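Local coordinates for N utilization substance protein B (Aquifex aeolicus, PDB 3R2C) that binds RNA and is probably required for transcription antitermination of ribosomal RNA genes, through recognition of their boxA sequence, at residues A7-F12 with K112-E117; R82-L87 with I105-L110. All coordinates share one frame; numbering follows the deposited sequence. Where two conformers were deposited one is given.

Interaction 1: A7-F12 with K112-E117; sequences ARDTAF and KKYADE. With nucleotides of chain E.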
# COMPACT_ATOMS: atom_id res chain seq x y z
N ALA A 7 -5.24 13.26 1.88
CA ALA A 7 -6.27 12.22 2.03
C ALA A 7 -5.95 11.01 1.16
O ALA A 7 -6.20 9.87 1.56
CB ALA A 7 -7.64 12.78 1.66
N ARG A 8 -5.40 11.25 -0.03
CA ARG A 8 -4.96 10.17 -0.91
C ARG A 8 -3.79 9.39 -0.30
O ARG A 8 -3.72 8.17 -0.43
CB ARG A 8 -4.58 10.73 -2.28
CG ARG A 8 -5.81 11.19 -3.05
CD ARG A 8 -5.45 12.03 -4.29
NE ARG A 8 -6.67 12.61 -4.86
CZ ARG A 8 -6.83 13.90 -5.16
NH1 ARG A 8 -5.83 14.77 -4.99
NH2 ARG A 8 -7.99 14.32 -5.65
N ASP A 9 -2.87 10.09 0.37
CA ASP A 9 -1.81 9.38 1.08
C ASP A 9 -2.38 8.47 2.19
O ASP A 9 -1.99 7.31 2.33
CB ASP A 9 -0.80 10.37 1.67
CG ASP A 9 0.25 9.67 2.55
OD1 ASP A 9 1.19 9.06 1.99
OD2 ASP A 9 0.13 9.70 3.79
N THR A 10 -3.32 9.00 2.97
CA THR A 10 -3.96 8.18 4.01
C THR A 10 -4.62 6.94 3.41
O THR A 10 -4.43 5.83 3.90
CB THR A 10 -5.02 9.00 4.76
OG1 THR A 10 -4.38 10.09 5.43
CG2 THR A 10 -5.77 8.14 5.77
N ALA A 11 -5.40 7.15 2.35
CA ALA A 11 -6.14 6.06 1.73
C ALA A 11 -5.18 5.03 1.14
O ALA A 11 -5.40 3.82 1.28
CB ALA A 11 -7.07 6.61 0.64
N PHE A 12 -4.11 5.50 0.49
CA PHE A 12 -3.10 4.58 -0.04
C PHE A 12 -2.49 3.71 1.07
O PHE A 12 -2.35 2.48 0.91
CB PHE A 12 -1.98 5.32 -0.76
CG PHE A 12 -0.77 4.46 -0.98
CD1 PHE A 12 -0.72 3.60 -2.06
CD2 PHE A 12 0.31 4.50 -0.10
CE1 PHE A 12 0.39 2.77 -2.26
CE2 PHE A 12 1.41 3.69 -0.28
CZ PHE A 12 1.45 2.81 -1.37
N LYS A 112 6.27 7.32 -6.58
CA LYS A 112 7.65 7.76 -6.65
C LYS A 112 8.25 7.89 -5.25
O LYS A 112 9.44 7.67 -5.05
CB LYS A 112 7.74 9.08 -7.42
CG LYS A 112 7.67 8.84 -8.92
CD LYS A 112 7.39 10.11 -9.71
CE LYS A 112 8.27 11.26 -9.29
NZ LYS A 112 8.08 12.42 -10.22
N LYS A 113 7.41 8.21 -4.27
CA LYS A 113 7.89 8.42 -2.92
C LYS A 113 8.21 7.11 -2.21
O LYS A 113 9.22 7.03 -1.51
CB LYS A 113 6.86 9.19 -2.10
CG LYS A 113 7.21 9.36 -0.63
CD LYS A 113 6.06 10.07 0.07
CE LYS A 113 6.46 10.64 1.43
NZ LYS A 113 5.25 11.07 2.20
N TYR A 114 7.37 6.10 -2.38
CA TYR A 114 7.56 4.86 -1.64
C TYR A 114 8.19 3.76 -2.49
O TYR A 114 8.58 2.72 -1.95
CB TYR A 114 6.23 4.37 -1.05
CG TYR A 114 5.59 5.35 -0.09
CD1 TYR A 114 6.25 5.76 1.07
CD2 TYR A 114 4.32 5.85 -0.33
CE1 TYR A 114 5.65 6.66 1.97
CE2 TYR A 114 3.71 6.74 0.55
CZ TYR A 114 4.38 7.14 1.69
OH TYR A 114 3.77 8.02 2.56
N ALA A 115 8.25 3.96 -3.80
CA ALA A 115 8.96 3.06 -4.71
C ALA A 115 9.98 3.90 -5.50
O ALA A 115 10.74 4.65 -4.89
CB ALA A 115 7.99 2.32 -5.63
N ASP A 116 10.01 3.81 -6.82
CA ASP A 116 10.98 4.61 -7.60
C ASP A 116 10.36 5.20 -8.87
O ASP A 116 9.15 5.08 -9.08
CB ASP A 116 12.24 3.78 -7.93
CG ASP A 116 11.93 2.46 -8.64
OD1 ASP A 116 10.87 2.33 -9.28
OD2 ASP A 116 12.77 1.55 -8.54
N GLU A 117 11.18 5.82 -9.71
CA GLU A 117 10.67 6.47 -10.91
C GLU A 117 10.21 5.46 -11.95
O GLU A 117 9.28 5.72 -12.70
CB GLU A 117 11.76 7.37 -11.52
CG GLU A 117 12.22 8.47 -10.58
CD GLU A 117 11.45 9.76 -10.75
OE1 GLU A 117 10.37 9.75 -11.39
OE2 GLU A 117 11.92 10.80 -10.25
P C E 5 2.30 14.92 -17.90
OP1 C E 5 3.04 16.19 -17.82
OP2 C E 5 1.44 14.66 -19.08
O5' C E 5 3.29 13.70 -17.68
C5' C E 5 4.65 13.80 -18.07
C4' C E 5 5.51 12.81 -17.32
O4' C E 5 5.56 13.20 -15.91
C3' C E 5 5.02 11.35 -17.35
O3' C E 5 6.15 10.48 -17.55
C2' C E 5 4.43 11.16 -15.95
O2' C E 5 4.44 9.83 -15.48
C1' C E 5 5.34 12.05 -15.11
N1 C E 5 4.78 12.44 -13.78
C2 C E 5 5.66 12.51 -12.69
O2 C E 5 6.86 12.33 -12.88
N3 C E 5 5.20 12.81 -11.45
C4 C E 5 3.91 12.99 -11.25
N4 C E 5 3.53 13.26 -10.00
C5 C E 5 2.97 12.91 -12.33
C6 C E 5 3.45 12.62 -13.55
O5' G E 1 -4.13 25.40 -4.44
C5' G E 1 -2.77 25.34 -4.03
C4' G E 1 -1.93 24.53 -4.98
O4' G E 1 -2.34 23.13 -4.89
C3' G E 1 -2.07 24.89 -6.45
O3' G E 1 -0.86 24.51 -7.10
C2' G E 1 -3.21 23.97 -6.88
O2' G E 1 -3.33 23.77 -8.28
C1' G E 1 -2.82 22.69 -6.14
N9 G E 1 -3.91 21.75 -5.90
C8 G E 1 -5.26 21.90 -5.69
N7 G E 1 -5.86 20.74 -5.48
C5 G E 1 -4.84 19.80 -5.55
C6 G E 1 -4.84 18.38 -5.43
O6 G E 1 -5.79 17.64 -5.21
N1 G E 1 -3.57 17.82 -5.57
C2 G E 1 -2.44 18.56 -5.83
N2 G E 1 -1.28 17.90 -5.96
N3 G E 1 -2.43 19.87 -5.96
C4 G E 1 -3.65 20.41 -5.82
O HOH W 1 2.87 11.08 0.72

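Interaction 2: R82-L87 with I105-L110; sequences RNALRL and IDIVDL. With nucleotides of chain E.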
# COMPACT_ATOMS: atom_id res chain seq x y z
N ARG A 82 0.23 -1.77 -7.07
CA ARG A 82 -1.11 -2.34 -7.14
C ARG A 82 -2.08 -1.48 -6.33
O ARG A 82 -3.18 -1.20 -6.77
CB ARG A 82 -1.13 -3.80 -6.69
CG ARG A 82 -2.52 -4.40 -6.47
CD ARG A 82 -2.45 -5.93 -6.18
NE ARG A 82 -1.54 -6.21 -5.07
CZ ARG A 82 -0.31 -6.71 -5.20
NH1 ARG A 82 0.17 -7.05 -6.39
NH2 ARG A 82 0.44 -6.87 -4.11
N ASN A 83 -1.67 -1.03 -5.17
CA ASN A 83 -2.58 -0.25 -4.34
C ASN A 83 -2.70 1.22 -4.75
O ASN A 83 -3.77 1.83 -4.58
CB ASN A 83 -2.21 -0.46 -2.88
CG ASN A 83 -2.49 -1.89 -2.46
OD1 ASN A 83 -3.63 -2.28 -2.42
ND2 ASN A 83 -1.45 -2.69 -2.24
N ALA A 84 -1.66 1.76 -5.37
CA ALA A 84 -1.76 3.09 -5.94
C ALA A 84 -2.72 3.07 -7.14
O ALA A 84 -3.49 4.01 -7.34
CB ALA A 84 -0.39 3.63 -6.35
N LEU A 85 -2.66 2.00 -7.93
CA LEU A 85 -3.58 1.82 -9.05
C LEU A 85 -5.01 1.61 -8.57
O LEU A 85 -5.95 2.12 -9.16
CB LEU A 85 -3.15 0.65 -9.97
CG LEU A 85 -2.02 1.01 -10.95
CD1 LEU A 85 -1.39 -0.24 -11.59
CD2 LEU A 85 -2.52 1.98 -12.01
N ARG A 86 -5.19 0.87 -7.49
CA ARG A 86 -6.54 0.64 -6.99
C ARG A 86 -7.15 1.97 -6.57
O ARG A 86 -8.32 2.24 -6.83
CB ARG A 86 -6.53 -0.33 -5.81
CG ARG A 86 -6.40 -1.81 -6.22
CD ARG A 86 -5.85 -2.67 -5.06
NE ARG A 86 -6.10 -4.08 -5.29
CZ ARG A 86 -5.60 -5.07 -4.56
NH1 ARG A 86 -4.77 -4.82 -3.55
NH2 ARG A 86 -5.93 -6.32 -4.85
N LEU A 87 -6.34 2.78 -5.92
CA LEU A 87 -6.80 4.07 -5.43
C LEU A 87 -7.13 4.99 -6.61
O LEU A 87 -8.15 5.69 -6.61
CB LEU A 87 -5.74 4.69 -4.52
CG LEU A 87 -6.07 6.07 -3.96
CD1 LEU A 87 -7.37 6.04 -3.16
CD2 LEU A 87 -4.91 6.59 -3.11
N ILE A 105 -1.44 13.21 -10.65
CA ILE A 105 -0.24 13.79 -10.08
C ILE A 105 0.02 13.23 -8.68
O ILE A 105 1.13 12.80 -8.39
CB ILE A 105 -0.33 15.33 -10.03
CG1 ILE A 105 -0.04 15.90 -11.42
CG2 ILE A 105 0.66 15.90 -9.01
CD1 ILE A 105 -0.52 17.32 -11.59
N ASP A 106 -1.00 13.21 -7.83
CA ASP A 106 -0.83 12.70 -6.47
C ASP A 106 -0.56 11.18 -6.42
O ASP A 106 0.22 10.71 -5.58
CB ASP A 106 -2.03 13.08 -5.59
CG ASP A 106 -2.04 14.57 -5.26
OD1 ASP A 106 -0.97 15.21 -5.38
OD2 ASP A 106 -3.10 15.09 -4.87
N ILE A 107 -1.18 10.41 -7.31
CA ILE A 107 -0.99 8.95 -7.31
C ILE A 107 0.46 8.63 -7.68
O ILE A 107 1.10 7.83 -7.01
CB ILE A 107 -1.91 8.20 -8.31
CG1 ILE A 107 -3.38 8.29 -7.89
CG2 ILE A 107 -1.51 6.73 -8.44
CD1 ILE A 107 -3.67 7.75 -6.51
N VAL A 108 0.95 9.25 -8.75
CA VAL A 108 2.31 9.03 -9.21
C VAL A 108 3.35 9.58 -8.20
O VAL A 108 4.40 8.97 -8.00
CB VAL A 108 2.51 9.62 -10.65
CG1 VAL A 108 3.96 9.53 -11.11
CG2 VAL A 108 1.58 8.89 -11.63
N ASP A 109 3.04 10.70 -7.54
CA ASP A 109 3.91 11.19 -6.46
C ASP A 109 4.07 10.13 -5.37
O ASP A 109 5.17 9.93 -4.85
CB ASP A 109 3.34 12.45 -5.79
CG ASP A 109 3.79 13.75 -6.44
OD1 ASP A 109 4.55 13.72 -7.43
OD2 ASP A 109 3.39 14.82 -5.94
N LEU A 110 2.97 9.48 -5.00
CA LEU A 110 3.01 8.46 -3.95
C LEU A 110 3.88 7.30 -4.39
O LEU A 110 4.65 6.74 -3.60
CB LEU A 110 1.61 7.93 -3.65
CG LEU A 110 0.72 8.85 -2.80
CD1 LEU A 110 -0.75 8.47 -3.02
CD2 LEU A 110 1.09 8.77 -1.33
P C E 5 2.30 14.92 -17.90
OP1 C E 5 3.04 16.19 -17.82
OP2 C E 5 1.44 14.66 -19.08
O5' C E 5 3.29 13.70 -17.68
C5' C E 5 4.65 13.80 -18.07
C4' C E 5 5.51 12.81 -17.32
O4' C E 5 5.56 13.20 -15.91
C3' C E 5 5.02 11.35 -17.35
O3' C E 5 6.15 10.48 -17.55
C2' C E 5 4.43 11.16 -15.95
O2' C E 5 4.44 9.83 -15.48
C1' C E 5 5.34 12.05 -15.11
N1 C E 5 4.78 12.44 -13.78
C2 C E 5 5.66 12.51 -12.69
O2 C E 5 6.86 12.33 -12.88
N3 C E 5 5.20 12.81 -11.45
C4 C E 5 3.91 12.99 -11.25
N4 C E 5 3.53 13.26 -10.00
C5 C E 5 2.97 12.91 -12.33
C6 C E 5 3.45 12.62 -13.55
P G E 2 -0.20 25.40 -8.26
OP1 G E 2 1.04 25.95 -7.72
OP2 G E 2 -1.24 26.33 -8.77
O5' G E 2 0.14 24.30 -9.35
C5' G E 2 0.99 24.57 -10.46
C4' G E 2 1.58 23.29 -11.00
O4' G E 2 2.51 22.74 -10.04
C3' G E 2 0.59 22.15 -11.24
O3' G E 2 -0.13 22.28 -12.45
C2' G E 2 1.48 20.92 -11.19
O2' G E 2 2.15 20.72 -12.43
C1' G E 2 2.51 21.32 -10.13
N9 G E 2 2.20 20.76 -8.80
C8 G E 2 1.44 21.32 -7.80
N7 G E 2 1.33 20.54 -6.76
C5 G E 2 2.06 19.41 -7.08
C6 G E 2 2.30 18.22 -6.33
O6 G E 2 1.90 17.95 -5.18
N1 G E 2 3.09 17.32 -7.03
C2 G E 2 3.57 17.53 -8.30
N2 G E 2 4.32 16.54 -8.80
N3 G E 2 3.35 18.63 -9.01
C4 G E 2 2.59 19.52 -8.34
O5' G E 1 -4.13 25.40 -4.44
C5' G E 1 -2.77 25.34 -4.03
C4' G E 1 -1.93 24.53 -4.98
O4' G E 1 -2.34 23.13 -4.89
C3' G E 1 -2.07 24.89 -6.45
O3' G E 1 -0.86 24.51 -7.10
C2' G E 1 -3.21 23.97 -6.88
O2' G E 1 -3.33 23.77 -8.28
C1' G E 1 -2.82 22.69 -6.14
N9 G E 1 -3.91 21.75 -5.90
C8 G E 1 -5.26 21.90 -5.69
N7 G E 1 -5.86 20.74 -5.48
C5 G E 1 -4.84 19.80 -5.55
C6 G E 1 -4.84 18.38 -5.43
O6 G E 1 -5.79 17.64 -5.21
N1 G E 1 -3.57 17.82 -5.57
C2 G E 1 -2.44 18.56 -5.83
N2 G E 1 -1.28 17.90 -5.96
N3 G E 1 -2.43 19.87 -5.96
C4 G E 1 -3.65 20.41 -5.82

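Interaction 1: A7-F12 with K112-E117
In D9 and F12 CG stands anti to the backbone N (chi1 174° and 165°), which sends both side chains from one flank of their helix toward Y114. The side chains of Y114 and D9 cross at about a right angle, with OD1 at the edge of the phenol ring and in its plane; the OH donates to the syn lone pair of D9 OD1 at 2.8 Å. The ring of F12 runs past that of Y114 in the opposite direction; the planes differ by only 5°, but with centroids 5.7 Å apart the rings barely overlap, and the closest atoms are F12 CE2 and Y114 CD2, 3.6 Å apart. In the all-helical NusB fold this joins helix 3-21 to the C-terminal end of helix 100-114, where Y114 O also accepts a hydrogen bond from another protein chain. With a leucine in place of Y114, D9 OD1 would lose the phenol donor and the carboxylate would probably be freer to turn. D9 OD2 forms a salt bridge with K36, and a water bridges D9 OD1 and K113 NZ. Both segments touch RNA of chain E: R8 NH1 donates to G1 O6 and K112 NZ to C5 O2, each at 2.9 Å.

Interaction 2: R82-L87 with I105-L110
I107 meets A84 and L87 where the consecutive helices 79-94 and 100-114 of the NusB helical bundle come together, the CA atoms of A84 and I107 being 6.1 Å apart. From CB the I107 side chain divides. CG2, anti to the backbone N because chi1 is -67°, settles on A84, 3.5 Å from the carbonyl oxygen A84 O and 3.9 Å from A84 CB; the small alanine side chain is consistent with so close an approach of the backbones. The other branch leads through CG1 to CD1, which meets L87 CD2 at 3.8 Å, lies just as near A84 O, and touches L87 CG. No hydrogen bond crosses the contact; methyl groups of I107 pack on side-chain carbons and on the A84 carbonyl oxygen. L87 also touches A11 and L15 of helix 3-21, while L85 turns away to helix 117-137.

Segment 105-110 presents other residues to the RNA of chain E. The D106 carboxylate takes two donors of the G1 base, OD1 accepting from N2 at 2.8 Å and OD2 accepting from N1 at 2.9 Å, a pairing that matches guanine. I105 CG2 packs against the base of G2, and V108 CG1 against C5. D109 repeats the guanine pattern on G2, with OD2 2.7 Å from N1 and OD1 accepting from N2. The same D109 OD1 also accepts from C5 N4 at 2.8 Å.

Overall arrangement
Both contacts are buried and share helix 100-114, with interaction 2 nested along the chain inside the loop closed by interaction 1 and their centres about 6 Å apart. Interaction 2, nearer the centre of the chain, has no hydrogen bond across it and rests mainly on aliphatic packing; interaction 1, farther out and at the helix end, mixes a hydrogen bond, ring contact and water. L87 CD2 comes 3.3 Å from R8 O, and L110 CD2 packs against D9. A salt bridge between R8 NH1 and D106 OD2 (2.7 Å) ties helix 3-21 to helix 100-114, and these two residues take neighbouring positions on the same guanine, G1 of chain E, so each probably helps orient the other.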